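Local coordinates for PKS (Streptomyces albus, PDB 4OQJ), which probably catalyses the decarboxylative condensation of acyl groups carried on acyl carrier proteins, as a ketosynthase of the polyketide assembly line that makes oxazolomycin, at residues 391-396 with 421-426; 428-433 with 446-451; 470-475 with 509-514. All blocks are in the same frame, centred on the assembly; numbering follows the deposited sequence.

Contact 1: 391-396 with 421-426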
# COMPACT_ATOMS: atom_id res chain seq x y z
N ARG A 391 -14.90 -27.76 5.52
CA ARG A 391 -14.16 -29.00 5.20
C ARG A 391 -14.80 -29.71 4.02
O ARG A 391 -15.08 -30.92 4.03
CB ARG A 391 -14.10 -29.92 6.43
CG ARG A 391 -13.03 -29.47 7.44
CD ARG A 391 -13.57 -29.26 8.86
NE ARG A 391 -13.61 -30.51 9.63
CZ ARG A 391 -12.69 -30.89 10.53
NH1 ARG A 391 -11.63 -30.14 10.79
NH2 ARG A 391 -12.85 -32.04 11.17
N THR A 392 -15.01 -28.92 2.98
CA THR A 392 -15.71 -29.35 1.79
C THR A 392 -15.04 -28.80 0.53
O THR A 392 -14.85 -27.58 0.40
CB THR A 392 -17.17 -28.90 1.84
OG1 THR A 392 -17.80 -29.46 3.01
CG2 THR A 392 -17.92 -29.31 0.60
N LEU A 393 -14.68 -29.69 -0.39
CA LEU A 393 -14.20 -29.28 -1.69
C LEU A 393 -15.40 -28.98 -2.57
O LEU A 393 -16.45 -29.60 -2.39
CB LEU A 393 -13.34 -30.37 -2.34
CG LEU A 393 -12.00 -30.74 -1.68
CD1 LEU A 393 -11.39 -31.97 -2.36
CD2 LEU A 393 -11.03 -29.58 -1.72
N VAL A 394 -15.25 -28.05 -3.51
CA VAL A 394 -16.31 -27.72 -4.46
C VAL A 394 -15.79 -27.73 -5.90
O VAL A 394 -14.58 -27.66 -6.13
CB VAL A 394 -16.94 -26.33 -4.16
CG1 VAL A 394 -17.49 -26.26 -2.73
CG2 VAL A 394 -15.92 -25.21 -4.42
N PRO A 395 -16.70 -27.83 -6.88
CA PRO A 395 -16.29 -27.94 -8.28
C PRO A 395 -15.66 -26.68 -8.85
O PRO A 395 -16.01 -25.56 -8.45
CB PRO A 395 -17.60 -28.23 -9.02
CG PRO A 395 -18.54 -28.72 -7.99
CD PRO A 395 -18.15 -28.01 -6.73
N SER A 396 -14.72 -26.89 -9.77
CA SER A 396 -14.30 -25.89 -10.72
C SER A 396 -15.13 -26.17 -11.98
O SER A 396 -15.18 -27.31 -12.43
CB SER A 396 -12.80 -25.98 -10.98
OG SER A 396 -12.31 -24.84 -11.66
N GLU A 421 -16.52 -34.15 0.73
CA GLU A 421 -15.73 -33.93 1.93
C GLU A 421 -14.29 -33.71 1.53
O GLU A 421 -13.76 -34.37 0.62
CB GLU A 421 -15.83 -35.09 2.92
CG GLU A 421 -15.20 -34.77 4.28
CD GLU A 421 -15.02 -35.98 5.17
OE1 GLU A 421 -15.66 -37.02 4.92
OE2 GLU A 421 -14.23 -35.89 6.14
N TRP A 422 -13.66 -32.76 2.21
CA TRP A 422 -12.25 -32.47 2.04
C TRP A 422 -11.52 -33.48 2.93
O TRP A 422 -11.64 -33.41 4.15
CB TRP A 422 -11.97 -31.02 2.45
CG TRP A 422 -10.60 -30.52 2.12
CD1 TRP A 422 -9.45 -31.24 2.01
CD2 TRP A 422 -10.25 -29.15 1.88
NE1 TRP A 422 -8.40 -30.41 1.70
CE2 TRP A 422 -8.86 -29.13 1.61
CE3 TRP A 422 -10.96 -27.96 1.85
CZ2 TRP A 422 -8.18 -27.94 1.33
CZ3 TRP A 422 -10.29 -26.78 1.58
CH2 TRP A 422 -8.91 -26.78 1.31
N PRO A 423 -10.81 -34.45 2.32
CA PRO A 423 -10.24 -35.51 3.16
C PRO A 423 -9.25 -34.97 4.19
O PRO A 423 -8.50 -34.03 3.91
CB PRO A 423 -9.53 -36.42 2.15
CG PRO A 423 -10.14 -36.10 0.83
CD PRO A 423 -10.47 -34.64 0.90
N ALA A 424 -9.27 -35.55 5.38
CA ALA A 424 -8.28 -35.24 6.40
C ALA A 424 -6.89 -35.71 5.94
O ALA A 424 -6.78 -36.63 5.14
CB ALA A 424 -8.66 -35.89 7.72
N GLY A 425 -5.85 -35.06 6.46
CA GLY A 425 -4.48 -35.41 6.13
C GLY A 425 -3.62 -35.47 7.39
O GLY A 425 -4.13 -35.35 8.50
N PRO A 426 -2.31 -35.68 7.21
CA PRO A 426 -1.35 -35.68 8.33
C PRO A 426 -1.16 -34.30 8.97
O PRO A 426 -0.66 -34.22 10.09
CB PRO A 426 -0.05 -36.16 7.68
CG PRO A 426 -0.25 -36.06 6.22
CD PRO A 426 -1.70 -36.16 5.96
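L393 lies over the indole of W422, and this apolar overlap is the heart of the contact between 391-396 and 421-426. Its CD2 methyl sits 3.9 Å from the centroid of the five-membered ring of W422, only 19° off the ring normal, a CH-pi contact made over the face. The two side chains cross at about a right angle. CG of W422 stands anti to the backbone N (chi1 -171°), which swings the indole across to where the leucine methyl can cover it. The other methyl, L393 CD1, reaches the proline ring next door, 4.3 Å from P423 CD.

Among polar interactions, the backbone supplies one hydrogen bond, from W422 N to R391 O at 3.0 Å. It is nearly straight at the hydrogen (172°), although the donor stands well above the plane of the carbonyl. Beside it T392 and E421 form an antiparallel, non-hydrogen-bonded pair, CA to CA 4.6 Å, with diverging side chains. Two polar ends find partners outside: R391 NH1 makes a salt bridge with E449, and W422 NE1 bonds to S324 OG.

R391, with positive phi, is the C' residue of the Schellman motif that ends helix 376-390. The chain leaves that helix directly into strand 392-393, which pairs with strand 420-421, while M387 and L388 of the helix pack against W422.

Contact 2: 428-433 with 446-451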
# COMPACT_ATOMS: atom_id res chain seq x y z
N PRO A 428 -3.27 -30.22 9.38
CA PRO A 428 -4.54 -29.53 9.12
C PRO A 428 -4.66 -29.20 7.64
O PRO A 428 -3.64 -29.07 6.97
CB PRO A 428 -4.43 -28.26 9.97
CG PRO A 428 -3.51 -28.61 11.07
CD PRO A 428 -2.51 -29.58 10.47
N ARG A 429 -5.88 -29.09 7.15
CA ARG A 429 -6.09 -28.79 5.74
C ARG A 429 -5.49 -27.43 5.37
O ARG A 429 -5.72 -26.43 6.04
CB ARG A 429 -7.58 -28.81 5.43
CG ARG A 429 -8.22 -30.19 5.66
CD ARG A 429 -9.71 -30.06 5.76
NE ARG A 429 -10.38 -31.35 5.88
CZ ARG A 429 -10.48 -32.04 7.02
NH1 ARG A 429 -9.95 -31.56 8.14
NH2 ARG A 429 -11.13 -33.20 7.03
N ARG A 430 -4.70 -27.41 4.30
CA ARG A 430 -4.05 -26.18 3.86
C ARG A 430 -4.29 -25.95 2.38
O ARG A 430 -4.31 -26.90 1.57
CB ARG A 430 -2.55 -26.23 4.13
CG ARG A 430 -2.19 -26.22 5.59
CD ARG A 430 -0.76 -26.67 5.80
NE ARG A 430 -0.41 -26.62 7.21
CZ ARG A 430 0.69 -27.15 7.74
NH1 ARG A 430 1.57 -27.79 6.97
NH2 ARG A 430 0.90 -27.04 9.04
N ALA A 431 -4.44 -24.68 2.03
CA ALA A 431 -4.65 -24.26 0.66
C ALA A 431 -3.73 -23.12 0.27
O ALA A 431 -3.24 -22.37 1.13
CB ALA A 431 -6.10 -23.85 0.45
N GLY A 432 -3.53 -22.98 -1.04
CA GLY A 432 -2.92 -21.79 -1.59
C GLY A 432 -3.92 -20.99 -2.42
O GLY A 432 -4.82 -21.56 -3.04
N VAL A 433 -3.75 -19.68 -2.42
CA VAL A 433 -4.57 -18.79 -3.22
C VAL A 433 -3.67 -17.84 -4.00
O VAL A 433 -2.90 -17.08 -3.41
CB VAL A 433 -5.51 -17.96 -2.33
CG1 VAL A 433 -6.46 -17.15 -3.20
CG2 VAL A 433 -6.26 -18.85 -1.38
N ILE A 446 -1.20 -18.40 1.84
CA ILE A 446 -1.37 -19.74 2.38
C ILE A 446 -2.40 -19.67 3.48
O ILE A 446 -2.26 -18.89 4.43
CB ILE A 446 -0.07 -20.33 2.95
CG1 ILE A 446 1.05 -20.33 1.88
CG2 ILE A 446 -0.31 -21.73 3.52
CD1 ILE A 446 0.74 -21.12 0.63
N VAL A 447 -3.43 -20.49 3.35
CA VAL A 447 -4.56 -20.49 4.28
C VAL A 447 -4.74 -21.89 4.86
O VAL A 447 -4.65 -22.88 4.14
CB VAL A 447 -5.88 -20.05 3.60
CG1 VAL A 447 -6.95 -19.82 4.63
CG2 VAL A 447 -5.69 -18.79 2.77
N GLU A 448 -5.00 -21.96 6.17
CA GLU A 448 -5.25 -23.21 6.88
C GLU A 448 -6.64 -23.21 7.53
O GLU A 448 -7.21 -22.16 7.88
CB GLU A 448 -4.15 -23.43 7.92
CG GLU A 448 -4.19 -24.78 8.62
CD GLU A 448 -2.97 -25.00 9.51
OE1 GLU A 448 -1.87 -25.30 8.97
OE2 GLU A 448 -3.09 -24.86 10.74
N GLU A 449 -7.19 -24.41 7.70
CA GLU A 449 -8.49 -24.52 8.34
C GLU A 449 -8.35 -24.03 9.78
O GLU A 449 -7.26 -24.06 10.36
CB GLU A 449 -8.99 -25.96 8.29
CG GLU A 449 -8.15 -26.95 9.08
CD GLU A 449 -8.79 -28.33 9.11
OE1 GLU A 449 -9.96 -28.41 9.52
OE2 GLU A 449 -8.13 -29.32 8.70
N PRO A 450 -9.44 -23.53 10.36
CA PRO A 450 -9.32 -22.99 11.71
C PRO A 450 -9.13 -24.09 12.75
O PRO A 450 -9.49 -25.24 12.49
CB PRO A 450 -10.65 -22.25 11.90
CG PRO A 450 -11.62 -23.01 11.06
CD PRO A 450 -10.83 -23.50 9.86
N PRO A 451 -8.57 -23.74 13.91
CA PRO A 451 -8.43 -24.75 14.97
C PRO A 451 -9.78 -25.13 15.55
O PRO A 451 -10.74 -24.36 15.45
CB PRO A 451 -7.55 -24.05 16.01
CG PRO A 451 -7.79 -22.58 15.78
CD PRO A 451 -8.04 -22.42 14.32
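The guanidinium groups of R429 and R430 each receive a glutamate oxygen at the edge, near the plane. For R430 the partner is E448 OE1, 2.6 Å from R430 NE, a salt bridge whose N-H points almost straight at the oxygen, with a weak second bond from NH2. The two side chains run side by side in the same direction, and their charged planes are almost coplanar, 17° apart. R429 and E449 meet differently: the planes stand 80° apart, and E449 OE2 takes two bonds, from R429 NH1 at 2.9 Å on its syn side and from R429 N at 2.7 Å on its anti side. A chi1 of 65° sets E449 CG between its own backbone N and carbonyl carbon, turning the carboxylate across toward the backbone N-H of R429. P428 CB packs against E448 CD at 3.6 Å.

The residues carrying these charges belong to, or adjoin, a beta hairpin. A431 and V447 form a hydrogen-bonded pair of it (A431 N to V447 O 2.8 Å, V447 N to A431 O 2.9 Å), and E449 N bonds to R429 O just beyond.

Strand 441-448 is flanked by strand 280-289 and strand 430-436 by strand 325-327 in the large mixed sheet. Helix 376-390 covers the A431 and V447 face, and helix 302-316 packs on I446.

Contact 3: 470-475 with 509-514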
# COMPACT_ATOMS: atom_id res chain seq x y z
N SER A 470 -30.84 -2.66 17.09
CA SER A 470 -31.08 -1.27 16.74
C SER A 470 -30.79 -1.02 15.27
O SER A 470 -29.93 -1.67 14.67
CB SER A 470 -30.26 -0.32 17.64
OG SER A 470 -28.86 -0.42 17.43
N ALA A 471 -31.54 -0.09 14.70
CA ALA A 471 -31.41 0.27 13.30
C ALA A 471 -31.69 1.75 13.14
O ALA A 471 -32.14 2.41 14.08
CB ALA A 471 -32.35 -0.56 12.45
N ASN A 472 -31.42 2.27 11.95
CA ASN A 472 -31.53 3.70 11.70
C ASN A 472 -32.92 4.10 11.20
O ASN A 472 -33.20 5.28 11.04
CB ASN A 472 -30.47 4.15 10.69
CG ASN A 472 -30.19 5.63 10.77
OD1 ASN A 472 -30.02 6.17 11.86
ND2 ASN A 472 -30.15 6.29 9.63
N THR A 473 -33.77 3.10 10.95
CA THR A 473 -35.16 3.31 10.58
C THR A 473 -36.03 2.18 11.14
O THR A 473 -35.53 1.09 11.39
CB THR A 473 -35.38 3.34 9.04
OG1 THR A 473 -35.30 2.01 8.52
CG2 THR A 473 -34.38 4.26 8.33
N PRO A 474 -37.33 2.44 11.34
CA PRO A 474 -38.25 1.38 11.78
C PRO A 474 -38.28 0.19 10.85
O PRO A 474 -38.29 -0.98 11.29
CB PRO A 474 -39.61 2.09 11.80
CG PRO A 474 -39.29 3.50 12.04
CD PRO A 474 -37.98 3.76 11.33
N ALA A 475 -38.28 0.47 9.55
CA ALA A 475 -38.32 -0.58 8.55
C ALA A 475 -37.09 -1.47 8.68
O ALA A 475 -37.20 -2.71 8.64
CB ALA A 475 -38.41 0.02 7.16
N VAL A 509 -24.71 1.28 17.61
CA VAL A 509 -25.79 1.74 18.49
C VAL A 509 -26.62 2.77 17.75
O VAL A 509 -26.13 3.87 17.49
CB VAL A 509 -25.23 2.38 19.79
CG1 VAL A 509 -26.37 2.86 20.69
CG2 VAL A 509 -24.36 1.39 20.52
N LEU A 510 -27.85 2.42 17.41
CA LEU A 510 -28.66 3.27 16.54
C LEU A 510 -29.99 3.62 17.22
O LEU A 510 -30.32 3.04 18.26
CB LEU A 510 -28.87 2.57 15.19
CG LEU A 510 -27.59 2.41 14.35
CD1 LEU A 510 -27.79 1.44 13.20
CD2 LEU A 510 -27.15 3.76 13.81
N PRO A 511 -30.76 4.57 16.65
CA PRO A 511 -31.87 5.20 17.40
C PRO A 511 -33.16 4.40 17.54
O PRO A 511 -33.85 4.56 18.56
CB PRO A 511 -32.16 6.47 16.58
CG PRO A 511 -30.95 6.69 15.75
CD PRO A 511 -30.42 5.34 15.44
N TYR A 512 -33.54 3.62 16.54
CA TYR A 512 -34.74 2.79 16.66
C TYR A 512 -34.34 1.46 17.27
O TYR A 512 -33.57 0.70 16.68
CB TYR A 512 -35.41 2.62 15.30
CG TYR A 512 -35.87 3.96 14.78
CD1 TYR A 512 -35.02 4.77 14.04
CD2 TYR A 512 -37.14 4.45 15.09
CE1 TYR A 512 -35.42 6.00 13.59
CE2 TYR A 512 -37.55 5.69 14.65
CZ TYR A 512 -36.69 6.46 13.90
OH TYR A 512 -37.09 7.69 13.46
N ARG A 513 -34.87 1.18 18.46
CA ARG A 513 -34.36 0.09 19.27
C ARG A 513 -35.41 -0.93 19.65
O ARG A 513 -36.61 -0.64 19.74
CB ARG A 513 -33.72 0.66 20.54
CG ARG A 513 -32.60 1.65 20.24
CD ARG A 513 -31.86 2.08 21.50
NE ARG A 513 -30.79 3.02 21.18
CZ ARG A 513 -30.00 3.61 22.09
NH1 ARG A 513 -30.17 3.37 23.38
NH2 ARG A 513 -29.05 4.44 21.70
N ARG A 514 -34.93 -2.15 19.90
CA ARG A 514 -35.79 -3.25 20.29
C ARG A 514 -35.04 -4.16 21.22
O ARG A 514 -33.82 -4.30 21.11
CB ARG A 514 -36.27 -4.03 19.06
CG ARG A 514 -37.27 -5.15 19.38
CD ARG A 514 -37.96 -5.59 18.12
NE ARG A 514 -39.02 -4.65 17.75
CZ ARG A 514 -39.42 -4.41 16.51
NH1 ARG A 514 -38.84 -5.02 15.48
NH2 ARG A 514 -40.41 -3.54 16.28
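P474 lies flat over the ring of Y512: its CD atom is 3.8 Å from the ring centroid and just 6° off the normal, a CH-pi contact over the centre of one face. The edge of the same ring is met by A471 O. A chi1 of -63° puts Y512 CG beside its own backbone N, and from there the ring extends along the 472-473 backbone to P474 at the start of the helix. S470 OG accepts the N-H of L510 at 3.0 Å; its chi1 of 67° brings the hydroxyl oxygen across to the backbone of L510. L510 also lays its CB 3.5 Å from A471 O, and its CD1 packs against the A471 backbone.

These side chains flank the antiparallel start of strand 512-518 against the end of strand 465-471. A471 and Y512 form the hydrogen-bonded pair, with A471 N to Y512 O at 2.9 Å and Y512 N to A471 O at 3.1 Å; S470 and R513 are the adjacent non-hydrogen-bonded pair. Strand 512-518 is the middle one of a three-stranded antiparallel sheet, and both segments belong to the ketoacyl-synthetase C-terminal extension.

Farther out, T473 is the N-cap of helix 474-490, its OG1 bonded to A476 N, which fixes the start of the helix that carries P474. R513 NE holds L510 O at 3.0 Å within its own segment, while its guanidinium makes a cation-pi contact with W672. Y697 gives a hydroxyl partner to N472 N and packs on A471 and L510.

Overall arrangement
Contacts 1, 2 and 3 follow one another along the chain, each closing before the next opens. The first two are close neighbours, their centres 11 Å apart, and touch directly: besides the R391-E449 salt bridge, R429 NH2 probably bonds to W422 O. Helix 376-390 packs on both, so the small strand pair of contact 1 is tied to the hairpin in the large mixed sheet of the thiolase-like ketosynthase core. Contact 3 lies on the opposite side of the chain's centre, about 39 Å from contact 2 between centres, in a separate three-stranded sheet whose first strand, 465-471, is the next after strand 441-448.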